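Local structure of 3-phosphoshikimate 1-carboxyvinyltransferase (Streptomyces sviceus, 7M0O) at residues A[41-46]-A[83-88]; A[94-99]-A[136-141]; A[220-225]-A[250-255]; A[324-329]-A[364-369]; A[335-340]-A[356-361]. The protein probably transfers the enolpyruvyl group of phosphoenolpyruvate to the 5-hydroxyl of shikimate-3-phosphate, releasing phosphate, on the pathway to chorismate. One frame throughout, in Å; residues are numbered along the deposited sequence.

Contact 1 of 5, residues A[41-46]-A[83-88]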
# COMPACT_ATOMS: atom_id res chain seq x y z
N GLU A 41 15.78 -5.29 -11.31
CA GLU A 41 16.41 -5.89 -12.49
C GLU A 41 16.25 -5.00 -13.72
O GLU A 41 17.18 -4.88 -14.53
CB GLU A 41 15.83 -7.27 -12.79
CG GLU A 41 16.01 -8.34 -11.70
CD GLU A 41 15.28 -9.64 -12.03
OE1 GLU A 41 14.97 -9.87 -13.22
OE2 GLU A 41 15.00 -10.44 -11.10
N GLY A 42 15.07 -4.42 -13.90
CA GLY A 42 14.84 -3.54 -15.04
C GLY A 42 15.71 -2.31 -14.97
O GLY A 42 16.25 -1.87 -15.99
N LEU A 43 15.86 -1.74 -13.77
CA LEU A 43 16.75 -0.59 -13.60
C LEU A 43 18.18 -0.93 -13.99
O LEU A 43 18.87 -0.14 -14.63
CB LEU A 43 16.70 -0.11 -12.14
CG LEU A 43 15.44 0.64 -11.72
CD1 LEU A 43 15.53 1.01 -10.26
CD2 LEU A 43 15.26 1.91 -12.59
N VAL A 44 18.65 -2.12 -13.60
CA VAL A 44 20.01 -2.48 -13.95
C VAL A 44 20.14 -2.64 -15.46
O VAL A 44 21.13 -2.20 -16.05
CB VAL A 44 20.44 -3.75 -13.20
CG1 VAL A 44 21.76 -4.25 -13.73
CG2 VAL A 44 20.55 -3.44 -11.71
N ARG A 45 19.13 -3.22 -16.11
CA ARG A 45 19.16 -3.36 -17.56
C ARG A 45 19.21 -2.00 -18.25
O ARG A 45 19.85 -1.85 -19.30
CB ARG A 45 17.95 -4.17 -18.03
CG ARG A 45 18.06 -4.63 -19.46
CD ARG A 45 17.38 -5.97 -19.65
NE ARG A 45 18.06 -7.06 -18.96
CZ ARG A 45 18.96 -7.85 -19.52
NH1 ARG A 45 19.32 -7.68 -20.79
NH2 ARG A 45 19.52 -8.83 -18.81
N LEU A 46 18.54 -1.00 -17.67
CA LEU A 46 18.54 0.35 -18.22
C LEU A 46 19.81 1.13 -17.89
O LEU A 46 19.94 2.28 -18.32
CB LEU A 46 17.30 1.11 -17.71
CG LEU A 46 15.94 0.66 -18.29
CD1 LEU A 46 14.77 1.25 -17.50
CD2 LEU A 46 15.82 0.99 -19.79
N ARG A 83 4.30 -0.21 -15.30
CA ARG A 83 3.86 1.17 -15.48
C ARG A 83 4.95 2.19 -15.18
O ARG A 83 5.10 3.16 -15.93
CB ARG A 83 2.64 1.46 -14.61
CG ARG A 83 1.46 0.58 -14.97
CD ARG A 83 0.61 0.28 -13.75
NE ARG A 83 -0.57 -0.51 -14.09
CZ ARG A 83 -1.47 -0.92 -13.21
NH1 ARG A 83 -1.34 -0.63 -11.92
NH2 ARG A 83 -2.51 -1.63 -13.62
N PHE A 84 5.73 1.98 -14.12
CA PHE A 84 6.72 2.98 -13.71
C PHE A 84 7.97 2.96 -14.59
O PHE A 84 8.54 4.02 -14.86
CB PHE A 84 7.13 2.78 -12.25
CG PHE A 84 6.11 3.26 -11.26
CD1 PHE A 84 4.87 3.74 -11.67
CD2 PHE A 84 6.41 3.25 -9.90
CE1 PHE A 84 3.95 4.19 -10.74
CE2 PHE A 84 5.48 3.69 -8.96
CZ PHE A 84 4.25 4.16 -9.38
N LEU A 85 8.45 1.79 -15.00
CA LEU A 85 9.65 1.78 -15.84
C LEU A 85 9.44 2.47 -17.19
O LEU A 85 10.32 3.24 -17.60
CB LEU A 85 10.16 0.34 -16.02
CG LEU A 85 10.96 -0.22 -14.84
CD1 LEU A 85 11.72 -1.46 -15.26
CD2 LEU A 85 11.93 0.82 -14.26
N PRO A 86 8.34 2.24 -17.92
CA PRO A 86 8.14 3.03 -19.15
C PRO A 86 8.06 4.52 -18.90
O PRO A 86 8.49 5.31 -19.75
CB PRO A 86 6.83 2.48 -19.71
CG PRO A 86 6.77 1.06 -19.17
CD PRO A 86 7.33 1.18 -17.78
N THR A 87 7.50 4.91 -17.76
CA THR A 87 7.42 6.32 -17.41
C THR A 87 8.80 6.93 -17.20
O THR A 87 9.12 8.00 -17.74
CB THR A 87 6.57 6.50 -16.15
OG1 THR A 87 5.25 5.99 -16.37
CG2 THR A 87 6.50 7.99 -15.74
N LEU A 88 9.63 6.29 -16.37
CA LEU A 88 11.01 6.72 -16.19
C LEU A 88 11.75 6.80 -17.52
O LEU A 88 12.49 7.76 -17.78
CB LEU A 88 11.74 5.74 -15.28
CG LEU A 88 11.59 5.94 -13.79
CD1 LEU A 88 12.05 4.67 -13.07
CD2 LEU A 88 12.41 7.16 -13.34

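Contact 2 of 5, residues A[94-99]-A[136-141]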
# COMPACT_ATOMS: atom_id res chain seq x y z
N GLY A 94 16.55 7.61 -25.53
CA GLY A 94 16.99 6.34 -26.07
C GLY A 94 15.81 5.58 -26.64
O GLY A 94 14.71 6.12 -26.76
N THR A 95 16.05 4.32 -27.00
CA THR A 95 15.02 3.46 -27.57
C THR A 95 14.81 2.24 -26.69
O THR A 95 15.73 1.44 -26.52
CB THR A 95 15.37 3.03 -29.00
OG1 THR A 95 15.75 4.18 -29.76
CG2 THR A 95 14.17 2.36 -29.66
N TYR A 96 13.61 2.10 -26.12
CA TYR A 96 13.35 1.11 -25.07
C TYR A 96 12.15 0.25 -25.42
O TYR A 96 11.03 0.76 -25.55
CB TYR A 96 13.16 1.82 -23.72
CG TYR A 96 14.31 2.78 -23.44
CD1 TYR A 96 15.57 2.29 -23.17
CD2 TYR A 96 14.14 4.17 -23.52
CE1 TYR A 96 16.64 3.14 -22.94
CE2 TYR A 96 15.20 5.02 -23.27
CZ TYR A 96 16.45 4.49 -22.99
OH TYR A 96 17.52 5.33 -22.76
N ARG A 97 12.38 -1.05 -25.54
CA ARG A 97 11.35 -2.02 -25.92
C ARG A 97 10.91 -2.78 -24.67
O ARG A 97 11.69 -3.56 -24.11
CB ARG A 97 11.87 -2.96 -27.00
CG ARG A 97 12.19 -2.27 -28.31
CD ARG A 97 12.91 -3.19 -29.28
NE ARG A 97 14.24 -3.54 -28.80
CZ ARG A 97 15.33 -2.82 -29.01
NH1 ARG A 97 15.25 -1.69 -29.72
NH2 ARG A 97 16.50 -3.21 -28.52
N PHE A 98 9.67 -2.57 -24.24
CA PHE A 98 9.13 -3.19 -23.04
C PHE A 98 8.24 -4.38 -23.39
O PHE A 98 7.56 -4.39 -24.42
CB PHE A 98 8.32 -2.17 -22.22
CG PHE A 98 9.17 -1.10 -21.59
CD1 PHE A 98 9.40 0.10 -22.24
CD2 PHE A 98 9.72 -1.30 -20.33
CE1 PHE A 98 10.19 1.09 -21.65
CE2 PHE A 98 10.50 -0.30 -19.74
CZ PHE A 98 10.73 0.89 -20.41
N ASP A 99 8.27 -5.39 -22.53
CA ASP A 99 7.36 -6.51 -22.63
C ASP A 99 7.07 -7.01 -21.22
O ASP A 99 7.73 -6.63 -20.26
CB ASP A 99 7.94 -7.64 -23.52
CG ASP A 99 6.86 -8.54 -24.08
OD1 ASP A 99 5.67 -8.24 -23.86
OD2 ASP A 99 7.22 -9.55 -24.73
N VAL A 136 9.17 2.69 -26.48
CA VAL A 136 9.34 4.12 -26.25
C VAL A 136 10.61 4.60 -26.93
O VAL A 136 11.73 4.21 -26.54
CB VAL A 136 9.40 4.46 -24.75
CG1 VAL A 136 9.53 5.99 -24.57
CG2 VAL A 136 8.21 3.90 -23.99
N ARG A 137 10.46 5.48 -27.92
CA ARG A 137 11.57 6.23 -28.50
C ARG A 137 11.65 7.56 -27.77
O ARG A 137 11.04 8.55 -28.17
CB ARG A 137 11.36 6.40 -30.00
CG ARG A 137 11.40 5.06 -30.76
CD ARG A 137 10.70 5.14 -32.13
NE ARG A 137 11.00 3.98 -32.98
CZ ARG A 137 10.33 2.83 -32.97
NH1 ARG A 137 9.31 2.65 -32.14
NH2 ARG A 137 10.68 1.84 -33.80
N ALA A 138 12.39 7.57 -26.66
CA ALA A 138 12.37 8.66 -25.70
C ALA A 138 13.29 9.80 -26.11
O ALA A 138 14.39 9.58 -26.63
CB ALA A 138 12.79 8.13 -24.32
N ALA A 139 12.83 11.03 -25.87
CA ALA A 139 13.64 12.24 -26.05
C ALA A 139 13.24 13.29 -25.00
O ALA A 139 13.13 14.48 -25.31
CB ALA A 139 13.49 12.80 -27.46
N GLY A 140 13.03 12.85 -23.76
CA GLY A 140 12.53 13.72 -22.72
C GLY A 140 11.07 14.10 -22.87
O GLY A 140 10.44 13.78 -23.89
N VAL A 141 10.53 14.78 -21.86
CA VAL A 141 9.15 15.26 -21.85
C VAL A 141 9.17 16.76 -21.59
O VAL A 141 9.72 17.21 -20.57
CB VAL A 141 8.31 14.54 -20.79
CG1 VAL A 141 6.92 15.12 -20.76
CG2 VAL A 141 8.29 13.03 -21.07

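Contact 3 of 5, residues A[220-225]-A[250-255]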
# COMPACT_ATOMS: atom_id res chain seq x y z
N GLU A 220 7.90 2.49 5.30
CA GLU A 220 7.05 2.08 6.43
C GLU A 220 6.59 0.63 6.26
O GLU A 220 6.24 0.21 5.15
CB GLU A 220 5.81 2.97 6.54
CG GLU A 220 6.07 4.36 7.05
CD GLU A 220 4.85 5.27 6.94
OE1 GLU A 220 3.69 4.79 6.85
OE2 GLU A 220 5.06 6.50 6.95
N PRO A 221 6.56 -0.15 7.34
CA PRO A 221 5.84 -1.42 7.29
C PRO A 221 4.37 -1.17 6.98
O PRO A 221 3.81 -0.13 7.32
CB PRO A 221 6.02 -1.99 8.71
CG PRO A 221 7.21 -1.25 9.26
CD PRO A 221 7.20 0.10 8.64
N ASP A 222 3.75 -2.14 6.32
CA ASP A 222 2.33 -2.01 6.03
C ASP A 222 1.54 -1.86 7.32
O ASP A 222 1.56 -2.75 8.19
CB ASP A 222 1.84 -3.22 5.23
CG ASP A 222 0.46 -3.02 4.65
OD1 ASP A 222 -0.51 -2.95 5.43
OD2 ASP A 222 0.34 -2.95 3.41
N ALA A 223 0.85 -0.73 7.45
CA ALA A 223 0.14 -0.43 8.69
C ALA A 223 -1.17 -1.21 8.82
O ALA A 223 -1.63 -1.46 9.94
CB ALA A 223 -0.14 1.08 8.77
N SER A 224 -1.78 -1.59 7.70
CA SER A 224 -2.96 -2.44 7.75
C SER A 224 -2.61 -3.83 8.25
O SER A 224 -3.30 -4.39 9.10
CB SER A 224 -3.60 -2.51 6.36
OG SER A 224 -3.78 -1.22 5.81
N THR A 225 -1.50 -4.37 7.75
CA THR A 225 -0.97 -5.63 8.27
C THR A 225 -0.61 -5.50 9.75
O THR A 225 -0.84 -6.43 10.53
CB THR A 225 0.26 -6.02 7.45
OG1 THR A 225 -0.16 -6.34 6.13
CG2 THR A 225 0.99 -7.22 8.07
N ALA A 250 3.85 9.09 10.40
CA ALA A 250 3.56 8.03 9.45
C ALA A 250 2.59 8.48 8.36
O ALA A 250 1.62 9.18 8.62
CB ALA A 250 2.98 6.80 10.16
N LEU A 251 2.87 8.02 7.14
CA LEU A 251 2.05 8.37 5.99
C LEU A 251 0.75 7.57 5.92
O LEU A 251 -0.23 8.06 5.35
CB LEU A 251 2.84 8.18 4.69
CG LEU A 251 4.13 8.98 4.56
CD1 LEU A 251 4.59 8.98 3.11
CD2 LEU A 251 3.96 10.39 5.09
N GLN A 252 0.72 6.35 6.46
CA GLN A 252 -0.43 5.48 6.30
C GLN A 252 -1.49 5.79 7.36
O GLN A 252 -1.20 5.70 8.56
CB GLN A 252 -0.02 4.02 6.40
CG GLN A 252 0.87 3.55 5.24
CD GLN A 252 1.46 2.20 5.55
OE1 GLN A 252 0.88 1.16 5.25
NE2 GLN A 252 2.60 2.21 6.21
N GLY A 253 -2.71 6.11 6.91
CA GLY A 253 -3.79 6.40 7.84
C GLY A 253 -4.17 5.25 8.77
O GLY A 253 -4.71 5.48 9.86
N ASP A 254 -3.91 4.01 8.36
CA ASP A 254 -4.38 2.91 9.20
C ASP A 254 -3.59 2.78 10.49
O ASP A 254 -4.02 2.02 11.37
CB ASP A 254 -4.34 1.58 8.45
CG ASP A 254 -5.52 1.41 7.50
OD1 ASP A 254 -6.40 2.32 7.45
OD2 ASP A 254 -5.56 0.40 6.79
N LEU A 255 -2.44 3.47 10.64
CA LEU A 255 -1.83 3.56 11.97
C LEU A 255 -2.81 4.15 12.98
O LEU A 255 -2.72 3.83 14.17
CB LEU A 255 -0.54 4.40 11.93
CG LEU A 255 0.26 4.37 13.25
CD1 LEU A 255 0.64 2.94 13.63
CD2 LEU A 255 1.52 5.20 13.17
O HOH W 1 -2.41 -0.24 12.47
O HOH W 2 -1.96 0.74 5.30

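Contact 4 of 5, residues A[324-329]-A[364-369]. With PO4 (phosphate ion), chain B.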
# COMPACT_ATOMS: atom_id res chain seq x y z
N CYS A 324 -16.00 -8.35 -1.20
CA CYS A 324 -17.06 -8.92 -0.39
C CYS A 324 -17.59 -7.82 0.52
O CYS A 324 -16.89 -6.85 0.82
CB CYS A 324 -16.56 -10.15 0.43
SG CYS A 324 -15.53 -9.89 1.95
N ASP A 325 -18.85 -7.96 0.93
CA ASP A 325 -19.42 -7.05 1.92
C ASP A 325 -18.79 -7.42 3.26
O ASP A 325 -19.16 -8.41 3.88
CB ASP A 325 -20.94 -7.16 1.95
CG ASP A 325 -21.60 -6.14 2.89
OD1 ASP A 325 -20.98 -5.80 3.91
OD2 ASP A 325 -22.74 -5.69 2.63
N ARG A 326 -17.83 -6.60 3.72
CA ARG A 326 -17.08 -6.92 4.93
C ARG A 326 -17.88 -6.69 6.19
O ARG A 326 -17.62 -7.35 7.21
CB ARG A 326 -15.79 -6.08 5.00
CG ARG A 326 -14.71 -6.54 4.06
CD ARG A 326 -13.47 -5.67 4.15
NE ARG A 326 -12.42 -6.22 3.31
CZ ARG A 326 -11.30 -5.59 2.98
NH1 ARG A 326 -11.06 -4.35 3.39
NH2 ARG A 326 -10.40 -6.20 2.22
N LEU A 327 -18.84 -5.77 6.15
CA LEU A 327 -19.75 -5.59 7.27
C LEU A 327 -20.58 -6.85 7.48
O LEU A 327 -20.61 -7.40 8.59
CB LEU A 327 -20.63 -4.36 7.02
CG LEU A 327 -21.31 -3.68 8.21
CD1 LEU A 327 -21.69 -2.21 7.94
CD2 LEU A 327 -22.55 -4.46 8.64
N GLU A 328 -21.19 -7.37 6.41
CA GLU A 328 -21.99 -8.59 6.56
C GLU A 328 -21.12 -9.79 6.92
O GLU A 328 -21.55 -10.66 7.67
CB GLU A 328 -22.77 -8.88 5.29
CG GLU A 328 -23.88 -7.89 4.98
CD GLU A 328 -25.02 -7.93 5.99
OE1 GLU A 328 -25.34 -9.00 6.53
OE2 GLU A 328 -25.59 -6.86 6.25
N ALA A 329 -19.91 -9.87 6.35
CA ALA A 329 -19.03 -11.00 6.62
C ALA A 329 -18.58 -11.03 8.07
O ALA A 329 -18.52 -12.10 8.69
CB ALA A 329 -17.81 -10.97 5.69
N GLY A 364 -12.99 -15.29 0.51
CA GLY A 364 -11.72 -15.01 -0.13
C GLY A 364 -11.05 -13.73 0.31
O GLY A 364 -10.08 -13.30 -0.32
N ASP A 365 -11.54 -13.13 1.40
CA ASP A 365 -11.08 -11.82 1.86
C ASP A 365 -9.97 -11.98 2.89
O ASP A 365 -10.21 -12.49 4.00
CB ASP A 365 -12.24 -11.02 2.45
CG ASP A 365 -11.91 -9.55 2.61
OD1 ASP A 365 -10.79 -9.23 3.07
OD2 ASP A 365 -12.77 -8.72 2.27
N HIS A 366 -8.76 -11.51 2.53
CA HIS A 366 -7.59 -11.59 3.40
C HIS A 366 -7.83 -10.97 4.78
O HIS A 366 -7.35 -11.50 5.80
CB HIS A 366 -6.39 -10.92 2.73
CG HIS A 366 -6.67 -9.56 2.16
ND1 HIS A 366 -7.64 -9.32 1.20
CD2 HIS A 366 -6.10 -8.36 2.41
CE1 HIS A 366 -7.64 -8.04 0.89
NE2 HIS A 366 -6.72 -7.43 1.61
N ARG A 367 -8.56 -9.85 4.84
CA ARG A 367 -8.78 -9.19 6.13
C ARG A 367 -9.77 -9.95 7.02
O ARG A 367 -9.67 -9.84 8.24
CB ARG A 367 -9.27 -7.76 5.90
CG ARG A 367 -8.39 -7.00 4.90
CD ARG A 367 -8.05 -5.59 5.35
NE ARG A 367 -7.11 -5.01 4.39
CZ ARG A 367 -5.79 -5.04 4.53
NH1 ARG A 367 -5.24 -5.60 5.61
NH2 ARG A 367 -5.01 -4.53 3.60
N ILE A 368 -10.70 -10.72 6.46
CA ILE A 368 -11.54 -11.56 7.30
C ILE A 368 -10.71 -12.66 7.96
O ILE A 368 -10.85 -12.94 9.16
CB ILE A 368 -12.73 -12.14 6.50
CG1 ILE A 368 -13.60 -11.02 5.92
CG2 ILE A 368 -13.57 -13.09 7.37
CD1 ILE A 368 -14.20 -10.07 6.97
N VAL A 369 -9.80 -13.29 7.21
CA VAL A 369 -8.96 -14.34 7.78
C VAL A 369 -8.01 -13.76 8.83
O VAL A 369 -7.88 -14.29 9.94
CB VAL A 369 -8.19 -15.09 6.68
CG1 VAL A 369 -7.16 -16.05 7.31
CG2 VAL A 369 -9.16 -15.86 5.81
P PO4 B . -7.64 -3.90 0.87
O1 PO4 B . -7.30 -2.43 0.91
O2 PO4 B . -8.51 -4.19 2.07
O3 PO4 B . -6.36 -4.69 0.90
O4 PO4 B . -8.39 -4.15 -0.41

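Contact 5 of 5, residues A[335-340]-A[356-361]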
# COMPACT_ATOMS: atom_id res chain seq x y z
N ARG A 335 -21.63 -14.13 14.47
CA ARG A 335 -22.83 -14.86 14.88
C ARG A 335 -22.58 -16.35 14.91
O ARG A 335 -23.10 -17.06 15.78
CB ARG A 335 -23.99 -14.52 13.94
CG ARG A 335 -24.58 -13.13 14.19
CD ARG A 335 -25.47 -12.71 13.01
NE ARG A 335 -26.13 -11.43 13.26
CZ ARG A 335 -26.43 -10.56 12.30
NH1 ARG A 335 -26.14 -10.85 11.03
NH2 ARG A 335 -27.03 -9.42 12.59
N ARG A 336 -21.80 -16.86 13.96
CA ARG A 336 -21.44 -18.27 13.97
C ARG A 336 -20.67 -18.63 15.24
O ARG A 336 -20.77 -19.77 15.73
CB ARG A 336 -20.62 -18.61 12.72
CG ARG A 336 -20.43 -20.10 12.49
CD ARG A 336 -19.80 -20.36 11.12
NE ARG A 336 -20.62 -19.78 10.06
CZ ARG A 336 -20.16 -19.43 8.87
NH1 ARG A 336 -18.88 -19.61 8.58
NH2 ARG A 336 -20.97 -18.91 7.97
N LEU A 337 -19.91 -17.69 15.78
CA LEU A 337 -19.20 -17.89 17.04
C LEU A 337 -20.08 -17.74 18.27
O LEU A 337 -19.60 -17.95 19.39
CB LEU A 337 -18.02 -16.90 17.13
CG LEU A 337 -17.01 -16.96 15.98
CD1 LEU A 337 -15.99 -15.83 16.12
CD2 LEU A 337 -16.33 -18.32 15.96
N GLY A 338 -21.35 -17.38 18.11
CA GLY A 338 -22.25 -17.23 19.25
C GLY A 338 -22.43 -15.82 19.77
O GLY A 338 -23.08 -15.64 20.81
N VAL A 339 -21.88 -14.83 19.08
CA VAL A 339 -21.91 -13.43 19.50
C VAL A 339 -23.12 -12.73 18.89
O VAL A 339 -23.41 -12.91 17.71
CB VAL A 339 -20.60 -12.74 19.07
CG1 VAL A 339 -20.56 -11.29 19.53
CG2 VAL A 339 -19.40 -13.49 19.62
N ARG A 340 -23.83 -11.92 19.68
CA ARG A 340 -24.96 -11.17 19.15
C ARG A 340 -24.46 -9.93 18.42
O ARG A 340 -23.59 -9.20 18.92
CB ARG A 340 -25.96 -10.80 20.26
CG ARG A 340 -27.11 -9.89 19.75
CD ARG A 340 -28.22 -9.70 20.79
NE ARG A 340 -27.70 -9.16 22.05
CZ ARG A 340 -27.82 -7.90 22.43
NH1 ARG A 340 -28.45 -7.02 21.65
NH2 ARG A 340 -27.32 -7.52 23.59
N THR A 356 -17.58 -19.43 20.81
CA THR A 356 -17.26 -20.83 20.58
C THR A 356 -16.65 -20.98 19.20
O THR A 356 -17.15 -20.38 18.24
CB THR A 356 -18.53 -21.69 20.66
OG1 THR A 356 -19.13 -21.56 21.96
CG2 THR A 356 -18.21 -23.16 20.43
N GLY A 357 -15.62 -21.81 19.08
CA GLY A 357 -14.90 -21.93 17.83
C GLY A 357 -15.74 -22.50 16.71
O GLY A 357 -16.65 -23.31 16.92
N ALA A 358 -15.44 -22.07 15.48
CA ALA A 358 -16.09 -22.59 14.29
C ALA A 358 -15.23 -22.24 13.08
O ALA A 358 -14.22 -21.53 13.19
CB ALA A 358 -17.51 -22.04 14.14
N GLN A 359 -15.64 -22.73 11.91
CA GLN A 359 -14.96 -22.40 10.68
C GLN A 359 -15.46 -21.06 10.15
O GLN A 359 -16.67 -20.86 9.99
CB GLN A 359 -15.18 -23.48 9.62
CG GLN A 359 -14.36 -23.24 8.39
CD GLN A 359 -14.80 -24.09 7.22
OE1 GLN A 359 -15.90 -23.94 6.71
NE2 GLN A 359 -13.93 -24.98 6.79
N VAL A 360 -14.53 -20.15 9.89
CA VAL A 360 -14.83 -18.82 9.38
C VAL A 360 -15.06 -18.89 7.88
O VAL A 360 -14.27 -19.51 7.16
CB VAL A 360 -13.69 -17.86 9.73
CG1 VAL A 360 -13.73 -16.61 8.84
CG2 VAL A 360 -13.75 -17.50 11.21
N THR A 361 -16.15 -18.26 7.41
CA THR A 361 -16.37 -18.08 5.97
C THR A 361 -15.63 -16.82 5.51
O THR A 361 -16.05 -15.70 5.80
CB THR A 361 -17.85 -17.96 5.65
OG1 THR A 361 -18.54 -19.13 6.07
CG2 THR A 361 -18.03 -17.81 4.12
O HOH W 3 -19.76 -21.75 17.19
O HOH W 4 -21.28 -20.32 20.90

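Contact 1 of 5, residues A[41-46]-A[83-88]
Gly42 offers bare backbone to Leu85 of helix 79-90, whose methyl CD1 settles 3.8 Å from Gly42 CA. A beta carbon here would point straight at that methyl and collide with it, which is why a residue with no side chain suits the place. At Leu43, CG lies anti to the carbonyl carbon (chi1 -74°), and this carries CD2 across to meet CD2 of Leu85 at 3.9 Å, the two side chains crossing at a slant. The same Leu43 CD2 makes a looser contact with Leu88 CD1, at 4.3 Å. Leu46, just past the helical residues but tied back by its N to the O of Gly42, points at the other helix and brings its CD1 to 4.3 Å from Leu85 CD2. The fork of Leu85 is thus divided: one branch lies on the glycine backbone, while the other touches both Leu43 and Leu46. No hydrogen bond crosses, as befits an apolar, buried contact. The segment axes run nearly parallel, 22° apart, and come no closer than 11.1 Å, so the leucines have to span the distance. Helix 8-20 adds Ala19 beside Leu43 and Phe16 and Ala20 beside Leu88. Strand 95-99 lays Tyr96 on Leu46 and Phe98 on Leu85, consistent with the EPSP synthase fold, in which roughly parallel helices fill each domain beneath its sheets.

Contact 2 of 5, residues A[94-99]-A[136-141]
Gly94, Thr95 and Tyr96 run antiparallel to Ala138, Arg137 and Val136, with Gly94-Ala138 and Tyr96-Val136 as hydrogen-bonded pairs, Thr95-Arg137 as the non-hydrogen-bonded pair between them, and the short strands 146° apart in direction. The bond from Ala138 N to Gly94 O is 2.7 Å long and lies nearly along the C=O axis, whereas Gly94 N meets Ala138 O at 3.1 Å from above the carbonyl plane. Gly94 suits its corner: its backbone angles would jam a beta carbon against the preceding carbonyl, and Tyr96 OH would block it too. The tyrosine ring turns its edge to the methyl of Ala138, CE2 to CB 4.1 Å, and its hydroxyl is hydrogen-bonded to Val68 O. These strands are the central pair of a four-stranded mixed sheet, flanked by 70-74 and 122-125, one of the small sheets that wall the domains of EPSP synthases. On the face carrying Tyr96, Val136 has CG2 beside its backbone N and brings it diagonally to CE1 of Phe98, 4.2 Å away; both aromatic rings also pack on helix 79-90. The other face is more open to solvent, and there Thr95 CG2 rests 4.0 Å from CG of Arg137, a methyl against the aliphatic part of a long polar chain.

Contact 3 of 5, residues A[220-225]-A[250-255]
Glu220 to Asp222 lead extended into helix 223-235 beside loop 250-255, closest at Ala223 and Leu255, whose CA atoms are 5.5 Å apart. The carboxylate of Glu220 takes the backbone N of Leu251 on the syn lone pair of OE2, at 2.7 Å, while OE1 offers its anti lone pair to Gln252 NE2, at 2.9 Å. These two side chains run alongside one another, pointing opposite ways, with carboxylate and amide planes 24° apart. The second N-H of NE2 goes to Pro221 O, at 2.9 Å, and OE1 of Gln252 accepts from Ala223 N, at 2.9 Å, and from a water. Gln252, extended beyond a CG set beside its backbone N (chi1 -67°), thus has both ends of its amide engaged and its rotation fixed, a task that glutamine, donor and acceptor, suits well. That water also donates to Ser224 OG, which donates to Asp254 OD2, at 2.6 Å. Small Ala223 lets Gln252 lie close, and Asp222 caps the helix by accepting from Thr225 N. Leu251 packs on helix 182-193, Asp254 touches Asp295, the predicted proton acceptor, and the backbone of Glu220 and Asp222 bonds to Ser7 and Pro5, just before helix 8-20.

Contact 4 of 5, residues A[324-329]-A[364-369]
Oxygen O2 of a bound phosphate ion is gripped from both segments: Arg326 donates to it from NH2 at 2.8 Å and from NH1 at 2.9 Å, and Arg367 donates from NE at 2.8 Å. O2 lies at the edge of both guanidinium groups, whose planes stand 87° apart. The neighbouring O3 of the phosphate accepts from His366 NE2 at 2.9 Å, and also from the second arginine, through NH2. The ion probably comes from the crystallisation liquor, but both arginines are predicted to bind phosphoenolpyruvate, so it probably marks an anion pocket of the active site. Asp365 orients Arg326 through a salt bridge, NE to OD2, 2.7 Å and almost straight at 177°, with a weak second bond from NH2 to OD1. Asp365 also caps its own helix, OD1 accepting from Arg367 N; its chi1 of -165° sets CG beside the carbonyl carbon and opposite the N. Over one face of the Arg326 guanidinium lies CG of Arg367, 3.4 Å from NH2. A leucine in place of Arg326 would probably deprive O2 of two of its donors and leave Asp365 without its charged mate. Behind the polar layer, Ala329 CB meets Ile368 CD1 at 3.9 Å, a small residue beside a bulky one. The contact joins the N-terminal ends of helices 326-336 and 366-375; Leu327 turns to strand 340-344, and Ile368 continues along Cys330 and Asn333.

Contact 5 of 5, residues A[335-340]-A[356-361]
Arg336 reaches across to Thr361 and the backbone of Gln359 with one nitrogen: NH1 donates to Thr361 OG1 at 2.6 Å and to Gln359 O at 2.9 Å. Both acceptors lie at the edge of the guanidinium, and the NH1 bond falls in the carbonyl plane of Gln359. A weak third bond runs from NH2 to the same Thr361 hydroxyl. A chi1 of -168° swings CG of Arg336 away from its own N, to lie 3.9 Å from Ala358 CB, and a bend farther out turns the tip to its acceptors. A valine in place of Thr361 would probably take two of these bonds from the guanidinium and leave it freer to turn. Leu337 contributes its O, which accepts from Thr356 N at 2.9 Å, and its CD2, which packs on Ala358 CB at 4.3 Å. A water spans Leu337 O and Thr356 OG1. In the next shell, Glu332 forms a salt bridge with Arg336 NH2, Asn333 OD1 accepts from Thr361 N, and Phe372 backs Leu337. Helix 326-336 ends here in a Schellman motif, with Gly338 at a positive phi that a side chain would strain, and the chain returns along this end toward strand 359-360.

Along the chain, contact 1 first brings helix 79-90 back to helix 34-45, and contact 2 then closes a separate loop between strands 95-99 and 134-139. The two touch where Phe98 and Tyr96 lie on Pro86 and Leu46, so helices and sheet form one layered unit. Contact 3 follows about 27 Å from contact 1, centre to centre, and ties the start of helix 223-235 to the loop 250-255. Contact 4 joins helices 326-336 and 366-375, and contact 5 is nested within its loop, at the other end of helix 326-336. Ile368 against Val360 links those two, while Ser224 against Arg367 joins contact 3 to contact 4.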